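Local coordinates for glutathione S-transferase (Lodderomyces elongisporus, PDB 4IVF), which probably acts as a glutathione S-transferase or a related glutathione-dependent enzyme, holding two glutathione molecules in each subunit of its dimer, at residues Ile8-Ala13 / Pro59-Pro64; Pro14-Tyr19 / Leu182-Arg187. One frame throughout, in Å; residues are numbered along the deposited sequence.

Interactions 1 and 2 have centres about 16 Å apart, and their segments alternate along the chain; strand 8-12 runs through a short turn into helix 16-27, so that 8-13 and 14-19 form one continuous piece. Their partners lie further on, 59-64 in the same thioredoxin-like domain and 182-187 in the helical C-terminal domain, so the first contact builds the sheet and the second joins the two domains. They meet where Thr12 OG1 lies 3.2 Å from Gly18 CA, and Pro59 CG packs 3.9 Å from Asn17 O. Both border the glutathione site: Pro59, Thr15 and Asn17 line one glutathione pocket, and Asn17 and Trp184 line the other.

Interaction 1: residues Ile8-Ala13 / Pro59-Pro64; sequences IKLYTA and PTINDP
The central antiparallel pair of the thioredoxin-fold sheet of a glutathione S-transferase is made here, strand 8-12 running against strand 60-63 with 167° between their directions. Two hydrogen-bonded pairs, Lys9 with Asn62 and Tyr11 with Thr60, enclose the non-hydrogen-bonded pair Leu10 with Ile61. Lys9 and Asn62 exchange N-H and C=O at 2.9 Å both ways (Lys9 N to Asn62 O, Asn62 N to Lys9 O). In the second pair, Tyr11 N reaches Thr60 O at 2.8 Å, while Thr60 N to Tyr11 O is longer, 3.1 Å. Just before the strand, Pro59, which follows a cis peptide bond and touches glutathione, puts its CA 3.1 Å from Tyr11 O in a CA-H...O contact.

On the face carrying Leu10 and Ile61 the contact between these strands is apolar. Leu10 CD1 crosses over to Ile61 CG2 at 3.8 Å and also touches Pro59 CB, and Ile21 of helix 16-27 touches all three residues. Ile8 and Ile61 lie side by side, CG2 of Ile8 meeting CB of Ile61 at 4.2 Å. The longer branch of Ile8, CG1 and CD1, passes across the carboxylate of Asp63, whose OD2 is hydrogen-bonded to the hydroxyls of Tyr84 and Tyr89 of helix 78-89.

Lys9, Tyr11, Thr60 and Asn62 start from the other face. With CG anti to its carbonyl carbon (chi1 -61°), the Tyr11 ring brings its CD2 edge to Thr60 O and carries its hydroxyl toward Asn62. A water in the ring plane bridges the two strands, 2.8 Å from Tyr11 OH and accepting from Asn62 ND2 at 3.0 Å.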
ATOM      1  N   ILE F   8     -20.472   2.836 -12.308  1.00 18.60           N
ATOM      2  CA  ILE F   8     -19.354   2.031 -11.848  1.00 17.42           C
ATOM      3  C   ILE F   8     -19.877   1.043 -10.814  1.00 20.67           C
ATOM      4  O   ILE F   8     -20.615   1.425  -9.918  1.00 21.25           O
ATOM      5  CB  ILE F   8     -18.248   2.918 -11.238  1.00 16.47           C
ATOM      6  CG1 ILE F   8     -17.612   3.777 -12.330  1.00 17.02           C
ATOM      7  CG2 ILE F   8     -17.181   2.076 -10.535  1.00 15.31           C
ATOM      8  CD1 ILE F   8     -16.534   4.708 -11.813  1.00 16.35           C
ATOM      9  N   LYS F   9     -19.533  -0.235 -10.953  1.00 21.49           N
ATOM     10  CA  LYS F   9     -20.014  -1.226  -9.999  1.00 23.71           C
ATOM     11  C   LYS F   9     -19.021  -1.346  -8.849  1.00 22.41           C
ATOM     12  O   LYS F   9     -17.829  -1.582  -9.067  1.00 17.97           O
ATOM     13  CB  LYS F   9     -20.264  -2.585 -10.662  1.00 25.62           C
ATOM     14  CG  LYS F   9     -20.720  -3.689  -9.696  1.00 32.56           C
ATOM     15  CD  LYS F   9     -22.243  -3.750  -9.518  1.00 39.27           C
ATOM     16  CE  LYS F   9     -22.675  -5.160  -9.096  1.00 51.35           C
ATOM     17  NZ  LYS F   9     -24.156  -5.370  -8.882  1.00 55.22           N
ATOM     18  N   LEU F  10     -19.527  -1.172  -7.630  1.00 16.89           N
ATOM     19  CA  LEU F  10     -18.705  -1.237  -6.431  1.00 13.99           C
ATOM     20  C   LEU F  10     -19.062  -2.462  -5.587  1.00 18.12           C
ATOM     21  O   LEU F  10     -20.184  -2.573  -5.086  1.00 17.35           O
ATOM     22  CB  LEU F  10     -18.885   0.034  -5.600  1.00 13.81           C
ATOM     23  CG  LEU F  10     -18.189   0.048  -4.246  1.00 13.00           C
ATOM     24  CD1 LEU F  10     -16.675  -0.114  -4.406  1.00 12.21           C
ATOM     25  CD2 LEU F  10     -18.507   1.345  -3.481  1.00 19.62           C
ATOM     26  N   TYR F  11     -18.107  -3.377  -5.450  1.00 13.46           N
ATOM     27  CA  TYR F  11     -18.254  -4.528  -4.571  1.00 13.48           C
ATOM     28  C   TYR F  11     -17.672  -4.114  -3.230  1.00 16.77           C
ATOM     29  O   TYR F  11     -16.482  -3.816  -3.121  1.00 15.84           O
ATOM     30  CB  TYR F  11     -17.522  -5.753  -5.139  1.00 13.48           C
ATOM     31  CG  TYR F  11     -18.060  -6.175  -6.495  1.00 24.36           C
ATOM     32  CD1 TYR F  11     -19.247  -6.881  -6.598  1.00 15.45           C
ATOM     33  CD2 TYR F  11     -17.395  -5.846  -7.672  1.00 23.77           C
ATOM     34  CE1 TYR F  11     -19.762  -7.248  -7.825  1.00 16.49           C
ATOM     35  CE2 TYR F  11     -17.912  -6.220  -8.916  1.00 23.97           C
ATOM     36  CZ  TYR F  11     -19.089  -6.931  -8.978  1.00 16.49           C
ATOM     37  OH  TYR F  11     -19.621  -7.311 -10.190  1.00 22.98           O
ATOM     38  N   THR F  12     -18.514  -4.060  -2.210  1.00 18.50           N
ATOM     39  CA  THR F  12     -18.074  -3.469  -0.965  1.00 18.22           C
ATOM     40  C   THR F  12     -18.834  -3.986   0.249  1.00 17.26           C
ATOM     41  O   THR F  12     -19.703  -4.855   0.137  1.00 17.93           O
ATOM     42  CB  THR F  12     -18.158  -1.931  -1.039  1.00 18.73           C
ATOM     43  OG1 THR F  12     -17.534  -1.353   0.117  1.00 18.49           O
ATOM     44  CG2 THR F  12     -19.605  -1.468  -1.146  1.00 16.53           C
ATOM     45  N   ALA F  13     -18.469  -3.447   1.410  1.00 17.60           N
ATOM     46  CA  ALA F  13     -19.093  -3.762   2.689  1.00 18.71           C
ATOM     47  C   ALA F  13     -18.881  -2.539   3.581  1.00 21.01           C
ATOM     48  O   ALA F  13     -17.964  -1.754   3.341  1.00 13.93           O
ATOM     49  CB  ALA F  13     -18.441  -5.006   3.312  1.00 13.28           C
ATOM     50  N   PRO F  59     -12.667  -3.734  -1.074  1.00 20.76           N
ATOM     51  CA  PRO F  59     -13.529  -3.466  -2.222  1.00 13.36           C
ATOM     52  C   PRO F  59     -12.874  -3.817  -3.546  1.00 13.28           C
ATOM     53  O   PRO F  59     -11.664  -4.032  -3.638  1.00 10.88           O
ATOM     54  CB  PRO F  59     -13.740  -1.957  -2.129  1.00 14.91           C
ATOM     55  CG  PRO F  59     -12.442  -1.463  -1.614  1.00 12.68           C
ATOM     56  CD  PRO F  59     -11.985  -2.503  -0.621  1.00 16.00           C
ATOM     57  N   THR F  60     -13.713  -3.869  -4.569  1.00 11.12           N
ATOM     58  CA  THR F  60     -13.291  -4.130  -5.919  1.00 17.51           C
ATOM     59  C   THR F  60     -14.267  -3.332  -6.762  1.00 18.02           C
ATOM     60  O   THR F  60     -15.449  -3.240  -6.415  1.00 15.55           O
ATOM     61  CB  THR F  60     -13.415  -5.642  -6.253  1.00 11.87           C
ATOM     62  OG1 THR F  60     -12.441  -6.376  -5.501  1.00 14.44           O
ATOM     63  CG2 THR F  60     -13.173  -5.897  -7.733  1.00 12.57           C
ATOM     64  N   ILE F  61     -13.791  -2.737  -7.849  1.00 17.14           N
ATOM     65  CA  ILE F  61     -14.695  -2.043  -8.760  1.00 20.64           C
ATOM     66  C   ILE F  61     -14.691  -2.666 -10.151  1.00 20.56           C
ATOM     67  O   ILE F  61     -13.762  -3.378 -10.521  1.00 20.44           O
ATOM     68  CB  ILE F  61     -14.369  -0.532  -8.885  1.00 14.10           C
ATOM     69  CG1 ILE F  61     -12.991  -0.340  -9.512  1.00 12.73           C
ATOM     70  CG2 ILE F  61     -14.456   0.161  -7.517  1.00 14.73           C
ATOM     71  CD1 ILE F  61     -12.703   1.081  -9.896  1.00 19.20           C
ATOM     72  N   ASN F  62     -15.758  -2.411 -10.901  1.00 21.73           N
ATOM     73  CA  ASN F  62     -15.783  -2.684 -12.330  1.00 21.27           C
ATOM     74  C   ASN F  62     -16.257  -1.431 -13.024  1.00 21.64           C
ATOM     75  O   ASN F  62     -17.398  -0.985 -12.825  1.00 17.28           O
ATOM     76  CB  ASN F  62     -16.698  -3.865 -12.695  1.00 20.32           C
ATOM     77  CG  ASN F  62     -16.645  -4.223 -14.188  1.00 21.36           C
ATOM     78  OD1 ASN F  62     -16.420  -3.371 -15.044  1.00 18.46           O
ATOM     79  ND2 ASN F  62     -16.865  -5.495 -14.497  1.00 24.26           N
ATOM     80  N   ASP F  63     -15.368  -0.871 -13.839  1.00 20.93           N
ATOM     81  CA  ASP F  63     -15.677   0.312 -14.617  1.00 22.57           C
ATOM     82  C   ASP F  63     -15.981  -0.086 -16.044  1.00 22.82           C
ATOM     83  O   ASP F  63     -15.071  -0.388 -16.811  1.00 20.48           O
ATOM     84  CB  ASP F  63     -14.502   1.296 -14.601  1.00 21.56           C
ATOM     85  CG  ASP F  63     -14.909   2.689 -15.050  1.00 27.34           C
ATOM     86  OD1 ASP F  63     -16.006   2.819 -15.631  1.00 29.14           O
ATOM     87  OD2 ASP F  63     -14.140   3.648 -14.825  1.00 25.09           O
ATOM     88  N   PRO F  64     -17.265  -0.057 -16.420  1.00 28.84           N
ATOM     89  CA  PRO F  64     -17.645  -0.402 -17.799  1.00 29.38           C
ATOM     90  C   PRO F  64     -17.248   0.709 -18.770  1.00 25.67           C
ATOM     91  O   PRO F  64     -17.325   0.534 -19.989  1.00 23.59           O
ATOM     92  CB  PRO F  64     -19.168  -0.541 -17.721  1.00 22.24           C
ATOM     93  CG  PRO F  64     -19.572   0.357 -16.577  1.00 21.35           C
ATOM     94  CD  PRO F  64     -18.410   0.389 -15.604  1.00 19.70           C
TER
HETATM   95  O   HOH W   1     -18.436  -7.272 -12.678  1.00 26.32           O

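Interaction 2: residues Pro14-Tyr19 / Leu182-Arg187; sequences PTPNGY and LGWAYR. With GSH (glutathione), chain T; GSH (glutathione), chain U.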
ATOM      1  N   PRO F  14     -19.712  -2.375   4.621  1.00 19.66           N
ATOM      2  CA  PRO F  14     -19.565  -1.183   5.469  1.00 25.17           C
ATOM      3  C   PRO F  14     -18.331  -1.269   6.375  1.00 23.82           C
ATOM      4  O   PRO F  14     -18.421  -1.704   7.521  1.00 20.63           O
ATOM      5  CB  PRO F  14     -20.861  -1.172   6.284  1.00 20.44           C
ATOM      6  CG  PRO F  14     -21.314  -2.588   6.286  1.00 21.55           C
ATOM      7  CD  PRO F  14     -20.860  -3.209   5.015  1.00 15.02           C
ATOM      8  N   THR F  15     -17.187  -0.850   5.840  1.00 19.71           N
ATOM      9  CA  THR F  15     -15.880  -1.070   6.458  1.00 15.37           C
ATOM     10  C   THR F  15     -14.987   0.108   6.050  1.00 17.75           C
ATOM     11  O   THR F  15     -15.276   0.767   5.045  1.00 17.20           O
ATOM     12  CB  THR F  15     -15.240  -2.396   5.952  1.00 14.27           C
ATOM     13  OG1 THR F  15     -15.090  -2.344   4.530  1.00 18.31           O
ATOM     14  CG2 THR F  15     -16.081  -3.638   6.339  1.00 13.24           C
ATOM     15  N   PRO F  16     -13.904   0.374   6.816  1.00 19.32           N
ATOM     16  CA  PRO F  16     -13.023   1.525   6.539  1.00 17.18           C
ATOM     17  C   PRO F  16     -12.540   1.526   5.100  1.00 17.76           C
ATOM     18  O   PRO F  16     -12.424   2.581   4.472  1.00 16.34           O
ATOM     19  CB  PRO F  16     -11.808   1.300   7.452  1.00 16.82           C
ATOM     20  CG  PRO F  16     -12.179   0.203   8.393  1.00 21.65           C
ATOM     21  CD  PRO F  16     -13.393  -0.497   7.897  1.00 18.95           C
ATOM     22  N   ASN F  17     -12.265   0.331   4.581  1.00 19.34           N
ATOM     23  CA  ASN F  17     -11.757   0.200   3.233  1.00 13.44           C
ATOM     24  C   ASN F  17     -12.811   0.489   2.176  1.00 18.63           C
ATOM     25  O   ASN F  17     -12.539   1.209   1.205  1.00 13.98           O
ATOM     26  CB  ASN F  17     -11.116  -1.168   3.040  1.00 11.95           C
ATOM     27  CG  ASN F  17      -9.729  -1.222   3.622  1.00 14.87           C
ATOM     28  OD1 ASN F  17      -8.984  -0.229   3.578  1.00 14.98           O
ATOM     29  ND2 ASN F  17      -9.376  -2.360   4.198  1.00 12.40           N
ATOM     30  N   GLY F  18     -14.005  -0.065   2.377  1.00 10.71           N
ATOM     31  CA  GLY F  18     -15.150   0.246   1.546  1.00 13.46           C
ATOM     32  C   GLY F  18     -15.451   1.735   1.488  1.00 19.73           C
ATOM     33  O   GLY F  18     -15.707   2.286   0.416  1.00 26.80           O
ATOM     34  N   TYR F  19     -15.407   2.383   2.649  1.00 15.85           N
ATOM     35  CA  TYR F  19     -15.707   3.803   2.763  1.00 12.14           C
ATOM     36  C   TYR F  19     -14.740   4.687   1.970  1.00 11.92           C
ATOM     37  O   TYR F  19     -15.138   5.726   1.448  1.00 12.38           O
ATOM     38  CB  TYR F  19     -15.700   4.226   4.239  1.00 15.66           C
ATOM     39  CG  TYR F  19     -16.777   3.573   5.068  1.00 16.46           C
ATOM     40  CD1 TYR F  19     -18.026   3.306   4.527  1.00 16.10           C
ATOM     41  CD2 TYR F  19     -16.544   3.220   6.381  1.00 13.37           C
ATOM     42  CE1 TYR F  19     -19.016   2.714   5.278  1.00 14.85           C
ATOM     43  CE2 TYR F  19     -17.527   2.631   7.140  1.00 17.23           C
ATOM     44  CZ  TYR F  19     -18.761   2.379   6.587  1.00 18.23           C
ATOM     45  OH  TYR F  19     -19.748   1.791   7.344  1.00 21.33           O
ATOM     46  N   LEU F 182      -9.039   8.863   5.976  1.00 10.33           N
ATOM     47  CA  LEU F 182     -10.349   9.170   6.545  1.00 11.83           C
ATOM     48  C   LEU F 182     -11.189   7.917   6.838  1.00 13.58           C
ATOM     49  O   LEU F 182     -11.894   7.852   7.848  1.00 12.36           O
ATOM     50  CB  LEU F 182     -11.104  10.102   5.592  1.00 11.70           C
ATOM     51  CG  LEU F 182     -12.473  10.612   6.019  1.00 13.53           C
ATOM     52  CD1 LEU F 182     -12.370  11.338   7.356  1.00 14.11           C
ATOM     53  CD2 LEU F 182     -13.071  11.510   4.945  1.00 14.60           C
ATOM     54  N   GLY F 183     -11.121   6.926   5.951  1.00 14.25           N
ATOM     55  CA  GLY F 183     -11.891   5.708   6.135  1.00 12.58           C
ATOM     56  C   GLY F 183     -11.560   5.051   7.463  1.00 11.59           C
ATOM     57  O   GLY F 183     -12.457   4.614   8.168  1.00 13.87           O
ATOM     58  N   TRP F 184     -10.269   5.010   7.799  1.00 10.07           N
ATOM     59  CA  TRP F 184      -9.767   4.357   9.006  1.00  9.62           C
ATOM     60  C   TRP F 184      -9.799   5.229  10.249  1.00 18.79           C
ATOM     61  O   TRP F 184      -9.930   4.717  11.370  1.00 14.70           O
ATOM     62  CB  TRP F 184      -8.347   3.843   8.782  1.00  9.00           C
ATOM     63  CG  TRP F 184      -8.329   2.515   8.068  1.00 22.75           C
ATOM     64  CD1 TRP F 184      -8.244   2.302   6.724  1.00  8.92           C
ATOM     65  CD2 TRP F 184      -8.415   1.223   8.677  1.00 16.82           C
ATOM     66  NE1 TRP F 184      -8.273   0.948   6.453  1.00 16.23           N
ATOM     67  CE2 TRP F 184      -8.377   0.265   7.636  1.00 15.88           C
ATOM     68  CE3 TRP F 184      -8.507   0.779  10.004  1.00 14.53           C
ATOM     69  CZ2 TRP F 184      -8.426  -1.111   7.882  1.00 14.13           C
ATOM     70  CZ3 TRP F 184      -8.565  -0.598  10.248  1.00 16.25           C
ATOM     71  CH2 TRP F 184      -8.528  -1.522   9.191  1.00  9.07           C
ATOM     72  N   ALA F 185      -9.658   6.540  10.057  1.00 21.26           N
ATOM     73  CA  ALA F 185      -9.760   7.489  11.165  1.00 17.47           C
ATOM     74  C   ALA F 185     -11.156   7.374  11.775  1.00 17.91           C
ATOM     75  O   ALA F 185     -11.347   7.501  12.981  1.00 17.79           O
ATOM     76  CB  ALA F 185      -9.507   8.912  10.673  1.00 10.91           C
ATOM     77  N   TYR F 186     -12.127   7.120  10.910  1.00 18.54           N
ATOM     78  CA  TYR F 186     -13.504   6.936  11.310  1.00 17.76           C
ATOM     79  C   TYR F 186     -13.650   5.789  12.321  1.00 19.37           C
ATOM     80  O   TYR F 186     -14.570   5.789  13.135  1.00 13.21           O
ATOM     81  CB  TYR F 186     -14.333   6.666  10.059  1.00 18.90           C
ATOM     82  CG  TYR F 186     -15.804   6.523  10.301  1.00 21.03           C
ATOM     83  CD1 TYR F 186     -16.600   7.637  10.514  1.00 27.15           C
ATOM     84  CD2 TYR F 186     -16.406   5.272  10.305  1.00 19.69           C
ATOM     85  CE1 TYR F 186     -17.959   7.506  10.738  1.00 33.19           C
ATOM     86  CE2 TYR F 186     -17.764   5.135  10.523  1.00 23.84           C
ATOM     87  CZ  TYR F 186     -18.535   6.250  10.737  1.00 31.26           C
ATOM     88  OH  TYR F 186     -19.886   6.108  10.957  1.00 42.92           O
ATOM     89  N   ARG F 187     -12.722   4.833  12.281  1.00 13.51           N
ATOM     90  CA  ARG F 187     -12.808   3.637  13.120  1.00 17.02           C
ATOM     91  C   ARG F 187     -12.077   3.745  14.469  1.00 18.25           C
ATOM     92  O   ARG F 187     -12.141   2.815  15.284  1.00 13.84           O
ATOM     93  CB  ARG F 187     -12.286   2.421  12.356  1.00 23.13           C
ATOM     94  CG  ARG F 187     -13.309   1.729  11.469  1.00 20.93           C
ATOM     95  CD  ARG F 187     -14.187   0.813  12.293  1.00 17.92           C
ATOM     96  NE  ARG F 187     -14.902  -0.132  11.449  1.00 22.18           N
ATOM     97  CZ  ARG F 187     -16.073   0.116  10.874  1.00 26.37           C
ATOM     98  NH1 ARG F 187     -16.672   1.293  11.043  1.00 23.02           N
ATOM     99  NH2 ARG F 187     -16.650  -0.819  10.129  1.00 27.92           N
TER
HETATM  100  N1  GSH T 301      -8.949 -11.558   7.252  1.00 37.65           N
HETATM  101  CA1 GSH T 301      -9.153 -10.678   8.376  1.00 45.55           C
HETATM  102  C1  GSH T 301      -8.532 -11.250   9.578  1.00 52.02           C
HETATM  103  O11 GSH T 301      -7.850 -12.297   9.489  1.00 51.66           O
HETATM  104  O12 GSH T 301      -8.663 -10.691  10.689  1.00 51.17           O
HETATM  105  CB1 GSH T 301     -10.637 -10.355   8.580  1.00 32.55           C
HETATM  106  CG1 GSH T 301     -10.808  -8.981   9.118  1.00 24.80           C
HETATM  107  CD1 GSH T 301     -10.497  -7.894   8.088  1.00 22.50           C
HETATM  108  OE1 GSH T 301     -10.556  -8.118   6.869  1.00 24.17           O
HETATM  109  N2  GSH T 301     -10.112  -6.504   8.535  1.00 22.62           N
HETATM  110  CA2 GSH T 301      -9.812  -5.482   7.546  1.00 22.61           C
HETATM  111  C2  GSH T 301      -8.344  -5.160   7.584  1.00 22.55           C
HETATM  112  O2  GSH T 301      -7.729  -5.250   8.637  1.00 23.25           O
HETATM  113  CB2 GSH T 301     -10.546  -4.256   7.856  1.00 28.19           C
HETATM  114  SG2 GSH T 301     -12.268  -4.580   7.995  1.00 38.23           S
HETATM  115  N3  GSH T 301      -7.644  -4.724   6.387  1.00 21.61           N
HETATM  116  CA3 GSH T 301      -6.231  -4.418   6.480  1.00 27.23           C
HETATM  117  C3  GSH T 301      -5.874  -3.331   5.548  1.00 30.36           C
HETATM  118  O31 GSH T 301      -6.713  -2.457   5.214  1.00 22.41           O
HETATM  119  O32 GSH T 301      -4.703  -3.299   5.079  1.00 34.89           O
HETATM  120  N1  GSH U 302      -5.359  -4.025   1.095  1.00 19.54           N
HETATM  121  CA1 GSH U 302      -6.778  -4.078   0.898  1.00 18.72           C
HETATM  122  C1  GSH U 302      -7.275  -2.793   0.395  1.00 17.46           C
HETATM  123  O11 GSH U 302      -8.186  -2.754  -0.461  1.00 14.25           O
HETATM  124  O12 GSH U 302      -6.806  -1.715   0.824  1.00 20.22           O
HETATM  125  CB1 GSH U 302      -7.473  -4.441   2.205  1.00 14.61           C
HETATM  126  CG1 GSH U 302      -8.847  -4.885   1.893  1.00 12.84           C
HETATM  127  CD1 GSH U 302      -9.588  -5.469   3.088  1.00 15.01           C
HETATM  128  OE1 GSH U 302      -9.068  -5.613   4.203  1.00 19.64           O
HETATM  129  N2  GSH U 302     -11.021  -5.892   2.902  1.00  9.07           N
HETATM  130  CA2 GSH U 302     -11.732  -6.468   4.021  1.00 18.91           C
HETATM  131  C2  GSH U 302     -12.231  -7.834   3.607  1.00 21.39           C
HETATM  132  O2  GSH U 302     -12.704  -7.995   2.477  1.00 17.13           O
HETATM  133  CB2 GSH U 302     -12.860  -5.603   4.365  1.00 20.73           C
HETATM  134  SG2 GSH U 302     -12.275  -3.993   4.814  1.00 22.45           S
HETATM  135  N3  GSH U 302     -12.160  -8.957   4.536  1.00 21.71           N
HETATM  136  CA3 GSH U 302     -12.658 -10.252   4.112  1.00 19.11           C
HETATM  137  C3  GSH U 302     -11.671 -11.329   4.333  1.00 27.05           C
HETATM  138  O31 GSH U 302     -10.446 -11.087   4.422  1.00 25.06           O
HETATM  139  O32 GSH U 302     -12.080 -12.516   4.427  1.00 31.13           O
HETATM  140  O   HOH W   2     -19.396   0.519   9.842  1.00 28.22           O
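At the glutathione site, on the interface between the thioredoxin-like and helical domains, Pro16 wedges between Trp184 and Arg187. Its CB stands 3.5 Å from the centroid of the indole five-membered ring and only 5° off the normal, a CH-pi contact over the face. Pro16 CG meets Arg187 CG at 3.6 Å, and its CD lies over one face of the guanidinium. The backbones themselves come close at Pro16 and Gly183, their CA atoms 4.4 Å apart, and Gly183 CA directs a CA-H...O contact, 3.6 Å, at Pro16 O.

Asn17 links the tryptophan to the ligand. Trp184 NE1 donates to Asn17 OD1 at 3.2 Å, arriving 56° out of the carbonyl plane; Lys20 is a second donor to this oxygen. The other amide end gives a nearly straight bond (172°) from Asn17 ND2 to carboxylate O31 of one glutathione at 2.9 Å. The indole edge faces C2 of the same molecule in its plane, and Trp184 CZ2 is 3.4 Å from O31.

Arg187 bends at chi2 to bring NH2 to Pro14 O in a weak bond, and a water held by NH2 donates to Tyr19 OH. Thr15, N-cap of helix 16-27 through a weak bond from Gly18 N, places OG1 3.3 Å from SG2 of the second glutathione. A glutathione thiol beside the start of the first helix is typical of the GST active site.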